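PDB 4HY3: phosphoglycerate oxidoreductase from Rhizobium etli, which probably reduces 2-oxoacids such as glyoxylate or hydroxypyruvate with a nicotinamide cofactor, as a D-2-hydroxyacid dehydrogenase. Local coordinates for residues A[42-56]-A[324-338]. Residues are numbered along the deposited sequence; the frame is centred on the assembly and turned at random.
Sequences LIFSDEARAALHSKY and KKMGDMVLEDMDLMD
Tyr56 OH donates to Asp338 OD2 over 2.6 Å and meets that oxygen nearly along its C-O axis. Ring and carboxylate are nearly coplanar, their planes 28° apart, and both carboxylate oxygens lie at the ring's edge, near its plane. Asp338 OD1 is held by Arg78 and Tyr79. One face of the Tyr56 ring carries selenomethionine Met334, whose CE stands 4.0 Å from the centroid and 6° off the normal, a CH-pi contact; SE, above the same face, adds a Met-aromatic one. With an alanine in place of Tyr56, Asp338 OD2 would probably lose its donor and Met334 CE the ring face it rests on.

The extended Lys55 side chain brings NZ to 3.2 Å from Asp335 OD1, a salt bridge; Arg339 pairs with the other oxygen. Leu331 forks between the helices: CD1 reaches Leu52 CD1 at 3.8 Å, while CD2 touches Ala48 CB at 3.9 Å. The Phe44 ring is sandwiched between Leu52 CD2 and Gly327 CA, the latter 4.0 Å from its centroid. At the other end Lys324 NZ donates to Leu42 O at 2.9 Å from above the carbonyl plane, and also pairs with Asp320. A water joins Lys324 O to Ser45 N.

The axes of 46-55 and 324-338 (part of helix 320-338) approach to 9.7 Å, 30° apart. Leu52 meets strand 57-60 and Met334 strand 77-82 of the mixed sheet, separate from the parallel Rossmann sheet and consistent with the substrate-binding domain of D-2-hydroxyacid dehydrogenases, where the last helix returns beside an N-terminal one.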
loop_
_atom_site.group_PDB
_atom_site.type_symbol
_atom_site.label_atom_id
_atom_site.label_comp_id
_atom_site.label_asym_id
_atom_site.label_seq_id
_atom_site.Cartn_x
_atom_site.Cartn_y
_atom_site.Cartn_z
ATOM N N LEU A 42 10.391 -9.184 -32.510
ATOM C CA LEU A 42 10.827 -8.471 -31.301
ATOM C C LEU A 42 9.739 -8.099 -30.299
ATOM O O LEU A 42 9.982 -8.133 -29.071
ATOM C CB LEU A 42 11.608 -7.178 -31.655
ATOM C CG LEU A 42 12.157 -6.281 -30.507
ATOM C CD1 LEU A 42 13.167 -7.004 -29.618
ATOM C CD2 LEU A 42 12.743 -4.983 -31.013
ATOM N N ILE A 43 8.571 -7.726 -30.804
ATOM C CA ILE A 43 7.536 -7.181 -29.941
ATOM C C ILE A 43 6.432 -8.177 -29.523
ATOM O O ILE A 43 5.501 -7.841 -28.787
ATOM C CB ILE A 43 6.973 -5.851 -30.494
ATOM C CG1 ILE A 43 6.250 -6.046 -31.857
ATOM C CG2 ILE A 43 8.108 -4.853 -30.631
ATOM C CD1 ILE A 43 5.210 -4.981 -32.232
ATOM N N PHE A 44 6.558 -9.426 -29.927
ATOM C CA PHE A 44 5.529 -10.394 -29.563
ATOM C C PHE A 44 6.123 -11.646 -28.930
ATOM O O PHE A 44 6.874 -12.360 -29.595
ATOM C CB PHE A 44 4.724 -10.747 -30.819
ATOM C CG PHE A 44 3.704 -9.712 -31.179
ATOM C CD1 PHE A 44 2.428 -9.711 -30.576
ATOM C CD2 PHE A 44 3.993 -8.726 -32.077
ATOM C CE1 PHE A 44 1.470 -8.761 -30.897
ATOM C CE2 PHE A 44 3.021 -7.770 -32.389
ATOM C CZ PHE A 44 1.770 -7.783 -31.798
ATOM N N SER A 45 5.822 -11.933 -27.668
ATOM C CA SER A 45 6.108 -13.277 -27.192
ATOM C C SER A 45 5.409 -14.304 -28.121
ATOM O O SER A 45 4.400 -13.973 -28.782
ATOM C CB SER A 45 5.555 -13.464 -25.796
ATOM O OG SER A 45 4.128 -13.614 -25.855
ATOM N N ASP A 46 5.925 -15.532 -28.139
ATOM C CA ASP A 46 5.230 -16.703 -28.711
ATOM C C ASP A 46 3.715 -16.736 -28.449
ATOM O O ASP A 46 2.912 -16.628 -29.414
ATOM C CB ASP A 46 5.848 -18.013 -28.224
ATOM C CG ASP A 46 7.277 -18.222 -28.740
ATOM O OD1 ASP A 46 7.688 -17.584 -29.729
ATOM O OD2 ASP A 46 8.017 -19.043 -28.142
ATOM N N GLU A 47 3.334 -16.873 -27.174
ATOM C CA GLU A 47 1.912 -16.820 -26.770
ATOM C C GLU A 47 1.128 -15.651 -27.399
ATOM O O GLU A 47 0.047 -15.834 -27.963
ATOM C CB GLU A 47 1.791 -16.768 -25.253
ATOM C CG GLU A 47 0.357 -16.762 -24.752
ATOM C CD GLU A 47 0.273 -16.632 -23.236
ATOM O OE1 GLU A 47 0.799 -15.628 -22.690
ATOM O OE2 GLU A 47 -0.321 -17.535 -22.586
ATOM N N ALA A 48 1.685 -14.453 -27.297
ATOM C CA ALA A 48 1.093 -13.278 -27.913
ATOM C C ALA A 48 1.075 -13.339 -29.454
ATOM O O ALA A 48 0.096 -12.912 -30.084
ATOM C CB ALA A 48 1.851 -12.039 -27.462
ATOM N N ARG A 49 2.155 -13.841 -30.055
ATOM C CA ARG A 49 2.199 -13.932 -31.508
ATOM C C ARG A 49 1.206 -14.945 -32.063
ATOM O O ARG A 49 0.568 -14.715 -33.105
ATOM C CB ARG A 49 3.625 -14.222 -32.025
ATOM C CG ARG A 49 3.689 -14.374 -33.523
ATOM C CD ARG A 49 3.663 -13.016 -34.203
ATOM N NE ARG A 49 5.078 -12.791 -34.388
ATOM C CZ ARG A 49 5.701 -12.722 -35.553
ATOM N NH1 ARG A 49 5.012 -12.745 -36.697
ATOM N NH2 ARG A 49 7.023 -12.601 -35.533
ATOM N N ALA A 50 1.077 -16.067 -31.368
ATOM C CA ALA A 50 0.057 -17.041 -31.710
ATOM C C ALA A 50 -1.314 -16.423 -31.496
ATOM O O ALA A 50 -2.159 -16.482 -32.394
ATOM C CB ALA A 50 0.218 -18.303 -30.907
ATOM N N ALA A 51 -1.554 -15.785 -30.351
ATOM C CA ALA A 51 -2.860 -15.144 -30.155
ATOM C C ALA A 51 -3.159 -14.197 -31.332
ATOM O O ALA A 51 -4.270 -14.214 -31.922
ATOM C CB ALA A 51 -2.896 -14.406 -28.843
ATOM N N LEU A 52 -2.153 -13.415 -31.716
ATOM C CA LEU A 52 -2.323 -12.406 -32.737
ATOM C C LEU A 52 -2.726 -12.993 -34.094
ATOM O O LEU A 52 -3.581 -12.424 -34.771
ATOM C CB LEU A 52 -1.030 -11.607 -32.857
ATOM C CG LEU A 52 -0.914 -10.634 -34.034
ATOM C CD1 LEU A 52 -1.785 -9.417 -33.758
ATOM C CD2 LEU A 52 0.524 -10.234 -34.354
ATOM N N HIS A 53 -2.109 -14.105 -34.529
ATOM C CA HIS A 53 -2.421 -14.619 -35.873
ATOM C C HIS A 53 -3.585 -15.510 -35.846
ATOM O O HIS A 53 -4.202 -15.796 -36.856
ATOM C CB HIS A 53 -1.266 -15.360 -36.458
ATOM C CG HIS A 53 -0.118 -14.468 -36.862
ATOM N ND1 HIS A 53 -0.193 -13.626 -37.889
ATOM C CD2 HIS A 53 1.175 -14.334 -36.333
ATOM C CE1 HIS A 53 0.987 -12.984 -38.025
ATOM N NE2 HIS A 53 1.820 -13.417 -37.081
ATOM N N SER A 54 -3.913 -15.976 -34.661
ATOM C CA SER A 54 -5.028 -16.833 -34.546
ATOM C C SER A 54 -6.177 -15.929 -34.709
ATOM O O SER A 54 -7.180 -16.321 -35.240
ATOM C CB SER A 54 -5.081 -17.465 -33.180
ATOM O OG SER A 54 -6.257 -18.245 -33.092
ATOM N N LYS A 55 -6.025 -14.681 -34.292
ATOM C CA LYS A 55 -7.161 -13.784 -34.292
ATOM C C LYS A 55 -7.317 -12.879 -35.489
ATOM O O LYS A 55 -8.414 -12.499 -35.790
ATOM C CB LYS A 55 -7.159 -12.955 -33.020
ATOM C CG LYS A 55 -8.463 -12.234 -32.784
ATOM C CD LYS A 55 -8.566 -11.795 -31.340
ATOM C CE LYS A 55 -10.030 -11.711 -30.944
ATOM N NZ LYS A 55 -10.147 -10.675 -29.886
ATOM N N TYR A 56 -6.224 -12.500 -36.149
ATOM C CA TYR A 56 -6.243 -11.510 -37.252
ATOM C C TYR A 56 -5.516 -12.029 -38.490
ATOM O O TYR A 56 -4.672 -12.918 -38.367
ATOM C CB TYR A 56 -5.574 -10.196 -36.798
ATOM C CG TYR A 56 -6.150 -9.637 -35.517
ATOM C CD1 TYR A 56 -7.274 -8.812 -35.526
ATOM C CD2 TYR A 56 -5.586 -9.947 -34.285
ATOM C CE1 TYR A 56 -7.807 -8.307 -34.334
ATOM C CE2 TYR A 56 -6.108 -9.449 -33.108
ATOM C CZ TYR A 56 -7.215 -8.636 -33.138
ATOM O OH TYR A 56 -7.725 -8.181 -31.961
ATOM N N LYS A 324 8.573 -7.091 -25.326
ATOM C CA LYS A 324 7.492 -8.080 -25.385
ATOM C C LYS A 324 6.204 -7.512 -24.836
ATOM O O LYS A 324 5.121 -7.983 -25.175
ATOM C CB LYS A 324 7.806 -9.371 -24.634
ATOM C CG LYS A 324 9.034 -10.117 -25.097
ATOM C CD LYS A 324 8.942 -10.429 -26.574
ATOM C CE LYS A 324 9.995 -11.430 -26.965
ATOM N NZ LYS A 324 10.558 -10.897 -28.227
ATOM N N LYS A 325 6.316 -6.509 -23.977
ATOM C CA LYS A 325 5.120 -5.885 -23.423
ATOM C C LYS A 325 4.402 -5.062 -24.493
ATOM O O LYS A 325 3.198 -4.899 -24.455
ATOM C CB LYS A 325 5.440 -5.045 -22.178
ATOM C CG LYS A 325 4.954 -5.631 -20.864
ATOM C CD LYS A 325 4.800 -4.539 -19.796
ATOM C CE LYS A 325 6.142 -4.149 -19.117
ATOM N NZ LYS A 325 6.358 -2.698 -18.775
HETATM N N MSE A 326 5.134 -4.547 -25.466
HETATM C CA MSE A 326 4.494 -3.752 -26.495
HETATM C C MSE A 326 3.472 -4.638 -27.140
HETATM O O MSE A 326 2.363 -4.222 -27.374
HETATM C CB MSE A 326 5.514 -3.264 -27.522
HETATM C CG MSE A 326 6.550 -2.310 -26.949
HETATM SE SE MSE A 326 7.128 -0.942 -28.162
HETATM C CE MSE A 326 8.662 -1.875 -28.922
ATOM N N GLY A 327 3.824 -5.888 -27.398
ATOM C CA GLY A 327 2.916 -6.834 -28.033
ATOM C C GLY A 327 1.619 -7.008 -27.292
ATOM O O GLY A 327 0.547 -6.930 -27.888
ATOM N N ASP A 328 1.721 -7.251 -25.994
ATOM C CA ASP A 328 0.571 -7.399 -25.118
ATOM C C ASP A 328 -0.378 -6.237 -25.176
ATOM O O ASP A 328 -1.589 -6.424 -25.107
ATOM C CB ASP A 328 1.044 -7.444 -23.677
ATOM C CG ASP A 328 1.973 -8.583 -23.396
ATOM O OD1 ASP A 328 1.701 -9.706 -23.912
ATOM O OD2 ASP A 328 2.952 -8.346 -22.627
HETATM N N MSE A 329 0.182 -5.031 -25.241
HETATM C CA MSE A 329 -0.607 -3.814 -25.246
HETATM C C MSE A 329 -1.414 -3.719 -26.506
HETATM O O MSE A 329 -2.628 -3.655 -26.454
HETATM C CB MSE A 329 0.274 -2.591 -25.076
HETATM C CG MSE A 329 0.864 -2.519 -23.674
HETATM SE SE MSE A 329 2.093 -0.982 -23.476
HETATM C CE MSE A 329 0.840 0.339 -24.223
ATOM N N VAL A 330 -0.738 -3.683 -27.644
ATOM C CA VAL A 330 -1.337 -3.801 -28.971
ATOM C C VAL A 330 -2.529 -4.766 -29.001
ATOM O O VAL A 330 -3.597 -4.474 -29.555
ATOM C CB VAL A 330 -0.254 -4.304 -29.967
ATOM C CG1 VAL A 330 -0.892 -4.689 -31.296
ATOM C CG2 VAL A 330 0.873 -3.265 -30.126
ATOM N N LEU A 331 -2.338 -5.923 -28.381
ATOM C CA LEU A 331 -3.354 -6.947 -28.343
ATOM C C LEU A 331 -4.569 -6.479 -27.527
ATOM O O LEU A 331 -5.724 -6.542 -27.964
ATOM C CB LEU A 331 -2.722 -8.221 -27.789
ATOM C CG LEU A 331 -2.793 -9.514 -28.633
ATOM C CD1 LEU A 331 -2.996 -9.242 -30.111
ATOM C CD2 LEU A 331 -1.592 -10.420 -28.418
ATOM N N GLU A 332 -4.309 -5.963 -26.345
ATOM C CA GLU A 332 -5.373 -5.430 -25.565
ATOM C C GLU A 332 -6.101 -4.321 -26.315
ATOM O O GLU A 332 -7.326 -4.352 -26.464
ATOM C CB GLU A 332 -4.828 -4.978 -24.239
ATOM C CG GLU A 332 -4.625 -6.142 -23.287
ATOM C CD GLU A 332 -3.741 -5.755 -22.124
ATOM O OE1 GLU A 332 -2.824 -4.927 -22.375
ATOM O OE2 GLU A 332 -3.952 -6.270 -20.987
ATOM N N ASP A 333 -5.366 -3.355 -26.841
ATOM C CA ASP A 333 -6.045 -2.290 -27.560
ATOM C C ASP A 333 -6.813 -2.740 -28.795
ATOM O O ASP A 333 -7.876 -2.224 -29.068
ATOM C CB ASP A 333 -5.138 -1.086 -27.798
ATOM C CG ASP A 333 -5.114 -0.160 -26.583
ATOM O OD1 ASP A 333 -5.998 -0.380 -25.703
ATOM O OD2 ASP A 333 -4.243 0.753 -26.486
HETATM N N MSE A 334 -6.323 -3.745 -29.506
HETATM C CA MSE A 334 -7.063 -4.235 -30.667
HETATM C C MSE A 334 -8.398 -4.833 -30.244
HETATM O O MSE A 334 -9.450 -4.593 -30.857
HETATM C CB MSE A 334 -6.113 -5.161 -31.397
HETATM C CG MSE A 334 -5.208 -4.354 -32.327
HETATM SE SE MSE A 334 -3.875 -5.577 -33.109
HETATM C CE MSE A 334 -4.522 -5.816 -34.939
ATOM N N ASP A 335 -8.362 -5.574 -29.152
ATOM C CA ASP A 335 -9.503 -6.288 -28.685
ATOM C C ASP A 335 -10.622 -5.352 -28.243
ATOM O O ASP A 335 -11.818 -5.646 -28.507
ATOM C CB ASP A 335 -9.082 -7.156 -27.533
ATOM C CG ASP A 335 -10.229 -7.862 -26.912
ATOM O OD1 ASP A 335 -11.003 -8.524 -27.641
ATOM O OD2 ASP A 335 -10.356 -7.756 -25.680
ATOM N N LEU A 336 -10.243 -4.233 -27.593
ATOM C CA LEU A 336 -11.202 -3.180 -27.280
ATOM C C LEU A 336 -11.824 -2.560 -28.527
ATOM O O LEU A 336 -13.046 -2.381 -28.592
ATOM C CB LEU A 336 -10.619 -2.126 -26.350
ATOM C CG LEU A 336 -10.360 -2.611 -24.904
ATOM C CD1 LEU A 336 -9.208 -1.866 -24.264
ATOM C CD2 LEU A 336 -11.572 -2.594 -23.971
HETATM N N MSE A 337 -11.028 -2.261 -29.538
HETATM C CA MSE A 337 -11.579 -1.581 -30.685
HETATM C C MSE A 337 -12.350 -2.526 -31.553
HETATM O O MSE A 337 -13.309 -2.119 -32.213
HETATM C CB MSE A 337 -10.480 -0.931 -31.458
HETATM C CG MSE A 337 -9.759 -0.064 -30.463
HETATM SE SE MSE A 337 -8.724 1.295 -31.447
HETATM C CE MSE A 337 -7.027 0.309 -31.203
ATOM N N ASP A 338 -11.960 -3.797 -31.574
ATOM C CA ASP A 338 -12.826 -4.805 -32.193
ATOM C C ASP A 338 -14.234 -4.792 -31.584
ATOM O O ASP A 338 -15.209 -4.777 -32.302
ATOM C CB ASP A 338 -12.260 -6.207 -32.031
ATOM C CG ASP A 338 -11.033 -6.440 -32.858
ATOM O OD1 ASP A 338 -10.981 -5.932 -34.019
ATOM O OD2 ASP A 338 -10.128 -7.160 -32.332
HETATM O O HOH W 1 4.172 -10.038 -26.471
#